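Long-range contacts in imine reductase (Bacillus cereus, PDB 4D3F), which probably catalyses the NADPH-dependent reduction of imines to amines, binding the dinucleotide through a Rossmann-type domain: residues T25-G30 against V81-T86; G30-A35 against V139-I144. All blocks are in the same frame, centred on the assembly; numbering follows the deposited sequence.

Interaction 1: T25-G30 against V81-T86; sequences TVIGLG and VILSLT. With NAP (NADP nicotinamide-adenine-dinucleotide phosphate), chain C.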
loop_
_atom_site.group_PDB
_atom_site.type_symbol
_atom_site.label_atom_id
_atom_site.label_comp_id
_atom_site.label_asym_id
_atom_site.label_seq_id
_atom_site.Cartn_x
_atom_site.Cartn_y
_atom_site.Cartn_z
ATOM N N THR B 25 8.862 -29.766 -22.816
ATOM C CA THR B 25 7.558 -30.240 -22.394
ATOM C C THR B 25 6.907 -29.214 -21.491
ATOM O O THR B 25 7.567 -28.683 -20.585
ATOM C CB THR B 25 7.684 -31.540 -21.654
ATOM O OG1 THR B 25 7.996 -32.603 -22.581
ATOM C CG2 THR B 25 6.297 -31.907 -21.044
ATOM N N VAL B 26 5.620 -28.957 -21.699
ATOM C CA VAL B 26 4.813 -28.116 -20.774
ATOM C C VAL B 26 3.690 -28.978 -20.234
ATOM O O VAL B 26 2.896 -29.521 -21.018
ATOM C CB VAL B 26 4.206 -26.917 -21.488
ATOM C CG1 VAL B 26 3.292 -26.095 -20.507
ATOM C CG2 VAL B 26 5.295 -25.998 -22.042
ATOM N N ILE B 27 3.592 -29.066 -18.916
ATOM C CA ILE B 27 2.558 -29.780 -18.209
ATOM C C ILE B 27 1.726 -28.755 -17.451
ATOM O O ILE B 27 2.262 -27.994 -16.633
ATOM C CB ILE B 27 3.185 -30.748 -17.247
ATOM C CG1 ILE B 27 3.820 -31.898 -18.009
ATOM C CG2 ILE B 27 2.114 -31.290 -16.275
ATOM C CD1 ILE B 27 4.467 -32.929 -17.169
ATOM N N GLY B 28 0.446 -28.677 -17.781
ATOM C CA GLY B 28 -0.429 -27.694 -17.156
ATOM C C GLY B 28 -0.763 -26.651 -18.195
ATOM O O GLY B 28 0.016 -25.816 -18.558
ATOM N N LEU B 29 -1.986 -26.681 -18.696
ATOM C CA LEU B 29 -2.465 -25.766 -19.690
ATOM C C LEU B 29 -3.695 -24.998 -19.195
ATOM O O LEU B 29 -4.684 -24.863 -19.936
ATOM C CB LEU B 29 -2.798 -26.468 -21.041
ATOM C CG LEU B 29 -1.655 -27.233 -21.688
ATOM C CD1 LEU B 29 -2.183 -27.989 -22.875
ATOM C CD2 LEU B 29 -0.543 -26.320 -22.090
ATOM N N GLY B 30 -3.570 -24.370 -18.010
ATOM C CA GLY B 30 -4.300 -23.159 -17.713
ATOM C C GLY B 30 -3.867 -22.020 -18.582
ATOM O O GLY B 30 -3.048 -22.211 -19.509
ATOM N N VAL B 81 11.191 -29.960 -18.452
ATOM C CA VAL B 81 9.752 -30.027 -18.237
ATOM C C VAL B 81 9.319 -28.790 -17.487
ATOM O O VAL B 81 9.861 -28.548 -16.416
ATOM C CB VAL B 81 9.412 -31.290 -17.450
ATOM C CG1 VAL B 81 7.921 -31.337 -17.187
ATOM C CG2 VAL B 81 9.870 -32.549 -18.177
ATOM N N ILE B 82 8.431 -27.978 -18.054
ATOM C CA ILE B 82 7.902 -26.776 -17.385
ATOM C C ILE B 82 6.514 -27.107 -16.831
ATOM O O ILE B 82 5.683 -27.671 -17.557
ATOM C CB ILE B 82 7.702 -25.624 -18.323
ATOM C CG1 ILE B 82 8.906 -25.270 -19.211
ATOM C CG2 ILE B 82 7.107 -24.387 -17.616
ATOM C CD1 ILE B 82 10.148 -24.891 -18.586
ATOM N N LEU B 83 6.331 -26.835 -15.544
ATOM C CA LEU B 83 5.047 -27.088 -14.867
ATOM C C LEU B 83 4.365 -25.769 -14.602
ATOM O O LEU B 83 4.948 -24.897 -13.976
ATOM C CB LEU B 83 5.181 -27.895 -13.587
ATOM C CG LEU B 83 5.801 -29.244 -13.995
ATOM C CD1 LEU B 83 7.265 -29.255 -13.570
ATOM C CD2 LEU B 83 5.174 -30.467 -13.478
ATOM N N SER B 84 3.105 -25.655 -14.978
ATOM C CA SER B 84 2.315 -24.476 -14.629
ATOM C C SER B 84 0.962 -24.988 -14.081
ATOM O O SER B 84 -0.005 -25.141 -14.789
ATOM C CB SER B 84 2.135 -23.612 -15.797
ATOM O OG SER B 84 1.394 -22.418 -15.472
ATOM N N LEU B 85 1.027 -25.379 -12.850
ATOM C CA LEU B 85 -0.136 -26.004 -12.187
ATOM C C LEU B 85 -0.639 -25.124 -11.051
ATOM O O LEU B 85 -0.013 -24.131 -10.674
ATOM C CB LEU B 85 0.349 -27.298 -11.623
ATOM C CG LEU B 85 0.897 -28.317 -12.615
ATOM C CD1 LEU B 85 1.571 -29.408 -11.826
ATOM C CD2 LEU B 85 -0.225 -28.809 -13.519
ATOM N N THR B 86 -1.792 -25.487 -10.493
ATOM C CA THR B 86 -2.353 -24.589 -9.487
ATOM C C THR B 86 -1.410 -24.327 -8.275
ATOM O O THR B 86 -1.215 -23.141 -7.884
ATOM C CB THR B 86 -3.766 -25.027 -9.089
ATOM O OG1 THR B 86 -4.555 -25.072 -10.285
ATOM C CG2 THR B 86 -4.341 -24.014 -8.103
HETATM P PA NAP C . -5.007 -22.758 -13.237
HETATM O O1A NAP C . -6.480 -22.626 -13.528
HETATM O O2A NAP C . -4.405 -22.694 -11.874
HETATM O O5B NAP C . -4.705 -24.235 -13.797
HETATM C C5B NAP C . -3.378 -24.662 -13.859
HETATM C C4B NAP C . -3.311 -26.111 -14.245
HETATM O O4B NAP C . -3.371 -26.936 -13.079
HETATM C C3B NAP C . -4.324 -26.555 -15.262
HETATM O O3B NAP C . -3.566 -27.386 -16.138
HETATM C C2B NAP C . -5.175 -27.506 -14.436
HETATM O O2B NAP C . -5.784 -28.613 -15.151
HETATM C C1B NAP C . -4.159 -28.023 -13.472
HETATM N N9A NAP C . -4.746 -28.662 -12.298
HETATM C C8A NAP C . -5.410 -28.019 -11.312
HETATM N N7A NAP C . -5.748 -28.949 -10.407
HETATM C C5A NAP C . -5.341 -30.134 -10.856
HETATM C C6A NAP C . -5.446 -31.503 -10.416
HETATM N N6A NAP C . -6.059 -31.679 -9.242
HETATM N N1A NAP C . -4.903 -32.501 -11.094
HETATM C C2A NAP C . -4.262 -32.272 -12.280
HETATM N N3A NAP C . -4.153 -31.012 -12.791
HETATM C C4A NAP C . -4.639 -29.942 -12.096
HETATM O O3 NAP C . -4.342 -21.817 -14.278
HETATM P PN NAP C . -3.251 -20.633 -14.337
HETATM O O1N NAP C . -3.959 -19.346 -14.311
HETATM O O2N NAP C . -2.614 -20.797 -15.698
HETATM O O5D NAP C . -2.298 -20.813 -13.121
HETATM C C5D NAP C . -1.132 -21.672 -12.981
HETATM C C4D NAP C . -0.165 -21.131 -11.948
HETATM O O4D NAP C . 0.382 -19.892 -12.395
HETATM C C3D NAP C . -0.876 -20.790 -10.617
HETATM O O3D NAP C . -0.078 -21.349 -9.562
HETATM C C2D NAP C . -1.057 -19.284 -10.640
HETATM O O2D NAP C . -1.093 -18.714 -9.331
HETATM C C1D NAP C . 0.253 -18.916 -11.362
HETATM N N1N NAP C . 0.257 -17.581 -11.869
HETATM C C2N NAP C . -0.837 -17.151 -12.533
HETATM C C3N NAP C . -0.920 -15.866 -13.020
HETATM C C7N NAP C . -2.175 -15.511 -13.798
HETATM O O7N NAP C . -2.270 -14.366 -14.090
HETATM N N7N NAP C . -2.998 -16.419 -14.353
HETATM C C4N NAP C . 0.139 -14.987 -12.835
HETATM C C5N NAP C . 1.293 -15.436 -12.167
HETATM C C6N NAP C . 1.360 -16.754 -11.680
HETATM P P2B NAP C . -7.138 -28.362 -15.972
HETATM O O1X NAP C . -7.514 -29.787 -16.268
HETATM O O2X NAP C . -8.080 -27.608 -14.966
HETATM O O3X NAP C . -6.787 -27.457 -17.157
#
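Thr25-Ile27 and Val81-Leu83 pair as the parallel central strands of a Rossmann-type nucleotide-binding domain, and their C-terminal ends open into the NADP site. Three backbone hydrogen bonds join them: Ile82 N to Thr25 O (2.8 Å), Ile27 N to Ile82 O (2.9 Å) and Ser84 N to Ile27 O (3.0 Å). All three are nearly straight. Side chains alternate between the faces of the sheet. Thr25, Ile27, Val81 and Leu83 share one face; there the CD1 tip of Ile27 meets CG1 of Val81 at 3.8 Å, the two side chains crossing obliquely. Ile27 reaches it because its outer chain is fully extended (chi2 -180°), while its CG2 branch turns instead to the CD2 methyls of Leu83 and Leu85. Helix 88-95 covers this face through Ile94. Val26 and Ile82 occupy the other face, where Phe40 of helix 31-43 packs on Ile82. Thr25 OG1 is hydrogen-bonded to Asn78 OD1 and to the carbonyl of Ala74.

Beyond the paired residues the two segments turn to the dinucleotide. Gly28 adopts a positive phi (109°), a backbone shape suited to glycine. Gly28 CA lies 3.5 Å from Ser84 O, and the distance from Gly28 CA to NADP O3B is 3.3 Å. From 81-86, Leu85 brings CD2 to 3.8 Å from Gly28 CA, beside the adenosine ribose oxygen O4B, and the Thr86 hydroxyl OG1 donates a hydrogen bond to phosphate oxygen O2A at 2.9 Å. The cofactor thus straddles the ends of two adjacent strands. From strand 23-27 the strand order runs outward one way through 46-50, and from 80-83 the other way, so this cleft is the topological switch point at which Rossmann folds bind their dinucleotide.

Interaction 2: G30-A35 against V139-I144; sequences GPMGQA and VPPSGI. With NAP (NADP nicotinamide-adenine-dinucleotide phosphate), chain C.
Met32, in the first turn of the helix that follows the glycine-rich loop of the Rossmann fold, reaches across to Val139, Pro141 and Ile144 in the loop after strand 131-137. Its side chain lies between that loop and the nicotinamide end of NADP. CB starts beside the nicotinamide-side phosphate, 3.2 Å from O2N, the same oxygen that accepts a hydrogen bond from Met32 N at 2.8 Å. CG comes next, above the rim of the nicotinamide ring, with C2N 3.5 Å below it. Bends at chi2 (-66°) and chi3 (-80°) then fold the chain across the ring face instead of letting it run outward. SD lies over one face of the Pro141 ring, 3.5 Å from its CD, and the two side chains cross at about a right angle. Finally the CE methyl ends nearly over the middle of the nicotinamide ring and also touches Val139 O, at 3.4 Å, with Ile144 CD1 a looser neighbour.

Pro141 lies along the first turn of the helix. Its CG rests 3.8 Å from Pro31 CB, and its CB lies 3.9 Å from Ala35 CB, one helical turn later. Ile144 lines up beyond it, CG1 against the same Ala35 methyl and CG2 near Ala35 O. The segments meet by van der Waals contact, with several carbonyl oxygens against carbon; each is braced internally by backbone hydrogen bonds, the helix by Gln34 N to Gly30 O, the short 3-10 turn by Gly143 N to Pro140 O. Val137 of strand 131-137 backs both Met32 and Ile144. The loop also touches the cofactor directly: Val139 O stands 3.4 Å from C4N, the carbon that carries the hydride in nicotinamide cofactors.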
loop_
_atom_site.group_PDB
_atom_site.type_symbol
_atom_site.label_atom_id
_atom_site.label_comp_id
_atom_site.label_asym_id
_atom_site.label_seq_id
_atom_site.Cartn_x
_atom_site.Cartn_y
_atom_site.Cartn_z
ATOM N N GLY B 30 -3.570 -24.370 -18.010
ATOM C CA GLY B 30 -4.300 -23.159 -17.713
ATOM C C GLY B 30 -3.867 -22.020 -18.582
ATOM O O GLY B 30 -3.048 -22.211 -19.509
ATOM N N PRO B 31 -4.365 -20.809 -18.339
ATOM C CA PRO B 31 -4.024 -19.689 -19.196
ATOM C C PRO B 31 -2.529 -19.388 -19.271
ATOM O O PRO B 31 -2.022 -18.972 -20.324
ATOM C CB PRO B 31 -4.737 -18.511 -18.539
ATOM C CG PRO B 31 -5.907 -19.168 -17.831
ATOM C CD PRO B 31 -5.527 -20.519 -17.440
ATOM N N MET B 32 -1.854 -19.574 -18.146
ATOM C CA MET B 32 -0.355 -19.371 -18.089
ATOM C C MET B 32 0.402 -20.463 -18.927
ATOM O O MET B 32 1.216 -20.106 -19.794
ATOM C CB MET B 32 0.149 -19.433 -16.665
ATOM C CG MET B 32 -0.336 -18.292 -15.809
ATOM S SD MET B 32 0.340 -16.687 -16.346
ATOM C CE MET B 32 1.985 -16.678 -15.660
ATOM N N GLY B 33 0.084 -21.737 -18.717
ATOM C CA GLY B 33 0.698 -22.796 -19.474
ATOM C C GLY B 33 0.416 -22.640 -20.971
ATOM O O GLY B 33 1.268 -22.886 -21.844
ATOM N N GLN B 34 -0.830 -22.297 -21.304
ATOM C CA GLN B 34 -1.182 -22.074 -22.686
ATOM C C GLN B 34 -0.360 -20.954 -23.311
ATOM O O GLN B 34 0.118 -21.079 -24.451
ATOM C CB GLN B 34 -2.694 -21.743 -22.846
ATOM C CG GLN B 34 -3.602 -22.990 -22.625
ATOM C CD GLN B 34 -5.060 -22.580 -22.758
ATOM O OE1 GLN B 34 -5.438 -21.855 -23.676
ATOM N NE2 GLN B 34 -5.862 -22.996 -21.799
ATOM N N ALA B 35 -0.216 -19.833 -22.613
ATOM C CA ALA B 35 0.635 -18.739 -23.076
ATOM C C ALA B 35 2.102 -19.148 -23.268
ATOM O O ALA B 35 2.732 -18.733 -24.252
ATOM C CB ALA B 35 0.536 -17.514 -22.142
ATOM N N VAL B 139 3.964 -11.742 -13.907
ATOM C CA VAL B 139 3.117 -11.171 -14.925
ATOM C C VAL B 139 1.969 -12.127 -15.289
ATOM O O VAL B 139 2.066 -13.361 -15.086
ATOM C CB VAL B 139 3.863 -10.770 -16.213
ATOM C CG1 VAL B 139 4.914 -9.702 -15.952
ATOM C CG2 VAL B 139 4.459 -12.022 -16.952
ATOM N N PRO B 140 0.870 -11.576 -15.829
ATOM C CA PRO B 140 -0.208 -12.409 -16.295
ATOM C C PRO B 140 0.153 -13.045 -17.636
ATOM O O PRO B 140 1.216 -12.741 -18.175
ATOM C CB PRO B 140 -1.374 -11.417 -16.458
ATOM C CG PRO B 140 -0.752 -10.137 -16.724
ATOM C CD PRO B 140 0.541 -10.129 -15.937
ATOM N N PRO B 141 -0.731 -13.901 -18.180
ATOM C CA PRO B 141 -0.456 -14.548 -19.496
ATOM C C PRO B 141 -0.034 -13.622 -20.583
ATOM O O PRO B 141 0.892 -13.955 -21.320
ATOM C CB PRO B 141 -1.752 -15.311 -19.816
ATOM C CG PRO B 141 -2.330 -15.595 -18.437
ATOM C CD PRO B 141 -1.986 -14.418 -17.586
ATOM N N SER B 142 -0.622 -12.413 -20.659
ATOM C CA SER B 142 -0.233 -11.479 -21.674
ATOM C C SER B 142 1.198 -10.960 -21.593
ATOM O O SER B 142 1.737 -10.420 -22.566
ATOM C CB SER B 142 -1.206 -10.251 -21.669
ATOM O OG SER B 142 -1.135 -9.623 -20.396
ATOM N N GLY B 143 1.826 -11.076 -20.440
ATOM C CA GLY B 143 3.216 -10.691 -20.320
ATOM C C GLY B 143 4.223 -11.732 -20.748
ATOM O O GLY B 143 5.406 -11.436 -20.869
ATOM N N ILE B 144 3.765 -12.948 -21.002
ATOM C CA ILE B 144 4.690 -14.022 -21.414
ATOM C C ILE B 144 5.148 -13.740 -22.824
ATOM O O ILE B 144 4.379 -13.382 -23.681
ATOM C CB ILE B 144 4.017 -15.402 -21.342
ATOM C CG1 ILE B 144 3.522 -15.686 -19.928
ATOM C CG2 ILE B 144 4.993 -16.496 -21.796
ATOM C CD1 ILE B 144 4.585 -15.778 -18.880
HETATM P PA NAP C . -5.007 -22.758 -13.237
HETATM O O1A NAP C . -6.480 -22.626 -13.528
HETATM O O2A NAP C . -4.405 -22.694 -11.874
HETATM O O5B NAP C . -4.705 -24.235 -13.797
HETATM C C5B NAP C . -3.378 -24.662 -13.859
HETATM C C4B NAP C . -3.311 -26.111 -14.245
HETATM O O4B NAP C . -3.371 -26.936 -13.079
HETATM C C3B NAP C . -4.324 -26.555 -15.262
HETATM O O3B NAP C . -3.566 -27.386 -16.138
HETATM C C2B NAP C . -5.175 -27.506 -14.436
HETATM O O2B NAP C . -5.784 -28.613 -15.151
HETATM C C1B NAP C . -4.159 -28.023 -13.472
HETATM N N9A NAP C . -4.746 -28.662 -12.298
HETATM C C8A NAP C . -5.410 -28.019 -11.312
HETATM N N7A NAP C . -5.748 -28.949 -10.407
HETATM C C5A NAP C . -5.341 -30.134 -10.856
HETATM C C6A NAP C . -5.446 -31.503 -10.416
HETATM N N6A NAP C . -6.059 -31.679 -9.242
HETATM N N1A NAP C . -4.903 -32.501 -11.094
HETATM C C2A NAP C . -4.262 -32.272 -12.280
HETATM N N3A NAP C . -4.153 -31.012 -12.791
HETATM C C4A NAP C . -4.639 -29.942 -12.096
HETATM O O3 NAP C . -4.342 -21.817 -14.278
HETATM P PN NAP C . -3.251 -20.633 -14.337
HETATM O O1N NAP C . -3.959 -19.346 -14.311
HETATM O O2N NAP C . -2.614 -20.797 -15.698
HETATM O O5D NAP C . -2.298 -20.813 -13.121
HETATM C C5D NAP C . -1.132 -21.672 -12.981
HETATM C C4D NAP C . -0.165 -21.131 -11.948
HETATM O O4D NAP C . 0.382 -19.892 -12.395
HETATM C C3D NAP C . -0.876 -20.790 -10.617
HETATM O O3D NAP C . -0.078 -21.349 -9.562
HETATM C C2D NAP C . -1.057 -19.284 -10.640
HETATM O O2D NAP C . -1.093 -18.714 -9.331
HETATM C C1D NAP C . 0.253 -18.916 -11.362
HETATM N N1N NAP C . 0.257 -17.581 -11.869
HETATM C C2N NAP C . -0.837 -17.151 -12.533
HETATM C C3N NAP C . -0.920 -15.866 -13.020
HETATM C C7N NAP C . -2.175 -15.511 -13.798
HETATM O O7N NAP C . -2.270 -14.366 -14.090
HETATM N N7N NAP C . -2.998 -16.419 -14.353
HETATM C C4N NAP C . 0.139 -14.987 -12.835
HETATM C C5N NAP C . 1.293 -15.436 -12.167
HETATM C C6N NAP C . 1.360 -16.754 -11.680
HETATM P P2B NAP C . -7.138 -28.362 -15.972
HETATM O O1X NAP C . -7.514 -29.787 -16.268
HETATM O O2X NAP C . -8.080 -27.608 -14.966
HETATM O O3X NAP C . -6.787 -27.457 -17.157
#

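In the fold
Interactions 1 and 2 meet at Gly30, which ends the strand-to-helix turn of the first and is the N-cap residue of the helix in the second; their centres are 11 Å apart. Together they follow NADP along its length, interaction 1 at both riboses and the adenosine-side phosphate of the pyrophosphate, interaction 2 at the nicotinamide-side phosphate and the nicotinamide. Ser84 joins them directly, with OG 3.4 Å from Met32 CB, and a probable hydrogen bond from Gln34 NE2 to Leu29 O (2.9 Å) ties helix to turn. Gly28, Gly30 and Gly33 match a GxGxxG pattern, consistent with the close approach of backbone to dinucleotide.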